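Local coordinates for putative fumarylacetoacetate hydrolase family protein (Yersinia pestis, PDB 3S52) that is of unknown function but belongs to the fumarylacetoacetate hydrolase family and forms a two-chain assembly, at residues A[45-50]-A[119-124]. Numbering follows the deposited sequence.
Sequences VLFIKP and QPWEKA
W121 meets F47 and V45 through the six-membered part of its indole, and apolar contact is all that joins strand 45-50 to residues 119-124. F47 CD1 lies 4.1 Å from W121 CZ3 and equally near W121 CE3. The centroids of the F47 ring and the W121 six-membered ring are 5.8 Å apart, and the rings lean together obliquely, their planes at 49°. The two side chains cross at about a right angle. F47 holds its CG between its own N and carbonyl carbon (chi1 60°), which brings CD1 to the indole. W121 places its CG opposite its own carbonyl carbon and beside its N (chi1 -70°), and the benzo edge atoms CE3, CZ3 and CH2 reach the strand. V45 adds a looser touch, with CG1 4.3 Å from W121 CH2. The backbones stay well apart: the CA atoms of F47 and W121 are 7.8 Å from each other.

Polar bonds lie around the pair rather than across it. Within 119-124, A124 N makes a weak bond to W121 O. Strand 45-50 pairs antiparallel with strand 21-26 through backbone bonds of V45 with G26, F47 with C24 and K49 with V22. K49 NZ forms a salt bridge with D104 and also bonds to the carbonyl oxygens of K125 and S130, so the amine ties the strand to the chain just after 119-124.

In the second subunit, I48 N donates to E122 OE2, with the reciprocal bond also made, and P120 of that subunit packs on V45 and W121. The buried aromatic pair thus joins a strand of the mixed sheet to the segment leading into helix 122-125, at the interface between the two subunits of this fumarylacetoacetate hydrolase family fold.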
ATOM      1  N   VAL A  45      -1.147  10.685  10.026  1.00 17.90           N
ATOM      2  CA  VAL A  45      -0.229   9.614   9.658  1.00 13.63           C
ATOM      3  C   VAL A  45      -0.960   8.632   8.750  1.00 13.95           C
ATOM      4  O   VAL A  45      -1.969   8.056   9.137  1.00 16.88           O
ATOM      5  CB  VAL A  45       0.241   8.899  10.917  1.00 14.11           C
ATOM      6  CG1 VAL A  45       1.120   7.722  10.563  1.00  9.13           C
ATOM      7  CG2 VAL A  45       0.980   9.897  11.815  1.00 15.89           C
ATOM      8  N   LEU A  46      -0.464   8.469   7.530  1.00  9.45           N
ATOM      9  CA  LEU A  46      -1.175   7.686   6.517  1.00 13.62           C
ATOM     10  C   LEU A  46      -0.377   6.464   6.095  1.00 16.38           C
ATOM     11  O   LEU A  46       0.825   6.553   5.863  1.00 12.25           O
ATOM     12  CB  LEU A  46      -1.448   8.546   5.276  1.00  8.67           C
ATOM     13  CG  LEU A  46      -2.372   9.749   5.487  1.00  9.09           C
ATOM     14  CD1 LEU A  46      -2.815  10.298   4.149  1.00  9.73           C
ATOM     15  CD2 LEU A  46      -3.605   9.301   6.283  1.00  6.38           C
ATOM     16  N   PHE A  47      -1.042   5.319   5.994  1.00 16.26           N
ATOM     17  CA  PHE A  47      -0.431   4.158   5.362  1.00 15.27           C
ATOM     18  C   PHE A  47      -1.531   3.413   4.639  1.00 14.69           C
ATOM     19  O   PHE A  47      -2.703   3.786   4.751  1.00 15.33           O
ATOM     20  CB  PHE A  47       0.279   3.271   6.389  1.00 10.21           C
ATOM     21  CG  PHE A  47      -0.636   2.725   7.462  1.00 13.36           C
ATOM     22  CD1 PHE A  47      -0.910   3.462   8.603  1.00  9.02           C
ATOM     23  CD2 PHE A  47      -1.199   1.464   7.332  1.00 15.39           C
ATOM     24  CE1 PHE A  47      -1.748   2.959   9.589  1.00  9.28           C
ATOM     25  CE2 PHE A  47      -2.047   0.947   8.312  1.00 15.31           C
ATOM     26  CZ  PHE A  47      -2.324   1.693   9.435  1.00 10.34           C
ATOM     27  N   ILE A  48      -1.175   2.361   3.911  1.00  8.78           N
ATOM     28  CA  ILE A  48      -2.140   1.721   3.015  1.00 10.10           C
ATOM     29  C   ILE A  48      -2.021   0.207   3.125  1.00  9.56           C
ATOM     30  O   ILE A  48      -0.923  -0.299   3.328  1.00 13.14           O
ATOM     31  CB  ILE A  48      -1.886   2.139   1.542  1.00 16.36           C
ATOM     32  CG1 ILE A  48      -2.068   3.651   1.372  1.00 18.11           C
ATOM     33  CG2 ILE A  48      -2.815   1.362   0.564  1.00 16.00           C
ATOM     34  CD1 ILE A  48      -1.820   4.169  -0.058  1.00 17.63           C
ATOM     35  N   LYS A  49      -3.145  -0.503   3.000  1.00  7.39           N
ATOM     36  CA  LYS A  49      -3.136  -1.953   2.902  1.00  7.51           C
ATOM     37  C   LYS A  49      -3.638  -2.340   1.511  1.00 16.44           C
ATOM     38  O   LYS A  49      -4.515  -1.674   0.951  1.00 16.63           O
ATOM     39  CB  LYS A  49      -4.058  -2.588   3.939  1.00 12.67           C
ATOM     40  CG  LYS A  49      -3.810  -2.216   5.403  1.00 17.32           C
ATOM     41  CD  LYS A  49      -4.762  -3.037   6.296  1.00 21.85           C
ATOM     42  CE  LYS A  49      -4.660  -2.689   7.771  1.00 17.86           C
ATOM     43  NZ  LYS A  49      -3.635  -3.504   8.506  1.00 22.56           N
ATOM     44  N   PRO A  50      -3.091  -3.425   0.944  1.00 16.12           N
ATOM     45  CA  PRO A  50      -3.502  -3.785  -0.419  1.00 12.51           C
ATOM     46  C   PRO A  50      -4.690  -4.732  -0.401  1.00 14.07           C
ATOM     47  O   PRO A  50      -5.095  -5.176   0.668  1.00 12.18           O
ATOM     48  CB  PRO A  50      -2.270  -4.511  -0.953  1.00 13.94           C
ATOM     49  CG  PRO A  50      -1.717  -5.206   0.280  1.00 11.25           C
ATOM     50  CD  PRO A  50      -1.967  -4.255   1.429  1.00 10.42           C
ATOM     51  N   GLN A 119      11.888   2.797   8.949  1.00 14.54           N
ATOM     52  CA  GLN A 119      11.646   1.907   7.806  1.00 13.81           C
ATOM     53  C   GLN A 119      10.146   1.857   7.495  1.00 13.20           C
ATOM     54  O   GLN A 119       9.340   2.231   8.332  1.00 15.65           O
ATOM     55  CB  GLN A 119      12.157   0.503   8.110  1.00 12.61           C
ATOM     56  CG  GLN A 119      13.686   0.352   8.037  1.00 21.09           C
ATOM     57  CD  GLN A 119      14.140  -1.099   8.175  1.00 29.61           C
ATOM     58  OE1 GLN A 119      13.322  -2.018   8.211  1.00 35.30           O
ATOM     59  NE2 GLN A 119      15.449  -1.308   8.245  1.00 22.19           N
ATOM     60  N   PRO A 120       9.777   1.465   6.269  1.00 17.12           N
ATOM     61  CA  PRO A 120       8.357   1.431   5.899  1.00 17.92           C
ATOM     62  C   PRO A 120       7.600   0.381   6.713  1.00 17.31           C
ATOM     63  O   PRO A 120       8.198  -0.565   7.224  1.00 14.19           O
ATOM     64  CB  PRO A 120       8.387   1.062   4.411  1.00 13.59           C
ATOM     65  CG  PRO A 120       9.709   0.430   4.202  1.00 14.49           C
ATOM     66  CD  PRO A 120      10.647   1.118   5.134  1.00 16.51           C
ATOM     67  N   TRP A 121       6.294   0.566   6.858  1.00 10.24           N
ATOM     68  CA  TRP A 121       5.532  -0.271   7.775  1.00 10.51           C
ATOM     69  C   TRP A 121       4.874  -1.487   7.122  1.00  9.26           C
ATOM     70  O   TRP A 121       4.277  -2.307   7.826  1.00 11.89           O
ATOM     71  CB  TRP A 121       4.442   0.556   8.450  1.00 16.82           C
ATOM     72  CG  TRP A 121       4.891   1.583   9.438  1.00 13.12           C
ATOM     73  CD1 TRP A 121       6.178   1.982   9.717  1.00 12.11           C
ATOM     74  CD2 TRP A 121       4.034   2.352  10.287  1.00 15.39           C
ATOM     75  NE1 TRP A 121       6.158   2.952  10.699  1.00 17.73           N
ATOM     76  CE2 TRP A 121       4.857   3.198  11.058  1.00 16.10           C
ATOM     77  CE3 TRP A 121       2.641   2.420  10.451  1.00 10.92           C
ATOM     78  CZ2 TRP A 121       4.335   4.095  11.992  1.00 22.90           C
ATOM     79  CZ3 TRP A 121       2.121   3.307  11.384  1.00 11.78           C
ATOM     80  CH2 TRP A 121       2.966   4.140  12.135  1.00 13.99           C
ATOM     81  N   GLU A 122       4.968  -1.597   5.795  1.00  9.47           N
ATOM     82  CA  GLU A 122       4.183  -2.589   5.043  1.00 12.10           C
ATOM     83  C   GLU A 122       4.257  -4.019   5.578  1.00 14.05           C
ATOM     84  O   GLU A 122       3.250  -4.729   5.618  1.00 15.13           O
ATOM     85  CB  GLU A 122       4.566  -2.593   3.555  1.00 12.92           C
ATOM     86  CG  GLU A 122       3.839  -1.530   2.721  1.00 19.36           C
ATOM     87  CD  GLU A 122       4.522  -0.168   2.766  1.00 22.63           C
ATOM     88  OE1 GLU A 122       5.328   0.079   3.701  1.00 21.42           O
ATOM     89  OE2 GLU A 122       4.267   0.639   1.846  1.00 15.21           O
ATOM     90  N   LYS A 123       5.449  -4.467   5.951  1.00 11.70           N
ATOM     91  CA  LYS A 123       5.556  -5.832   6.443  1.00 12.41           C
ATOM     92  C   LYS A 123       4.737  -6.020   7.714  1.00 12.75           C
ATOM     93  O   LYS A 123       4.232  -7.117   7.968  1.00 10.74           O
ATOM     94  CB  LYS A 123       7.022  -6.256   6.673  1.00 17.74           C
ATOM     95  CG  LYS A 123       7.843  -6.440   5.404  1.00 24.93           C
ATOM     96  CD  LYS A 123       9.209  -7.121   5.688  1.00 16.50           C
ATOM     97  CE  LYS A 123      10.311  -6.123   5.921  1.00 23.18           C
ATOM     98  NZ  LYS A 123      11.644  -6.803   6.010  1.00 23.42           N
ATOM     99  N   ALA A 124       4.658  -4.975   8.542  1.00 11.94           N
ATOM    100  CA  ALA A 124       3.878  -5.040   9.785  1.00 14.37           C
ATOM    101  C   ALA A 124       2.380  -4.769   9.626  1.00 12.47           C
ATOM    102  O   ALA A 124       1.572  -5.191  10.466  1.00 16.95           O
ATOM    103  CB  ALA A 124       4.457  -4.104  10.836  1.00  8.85           C
TER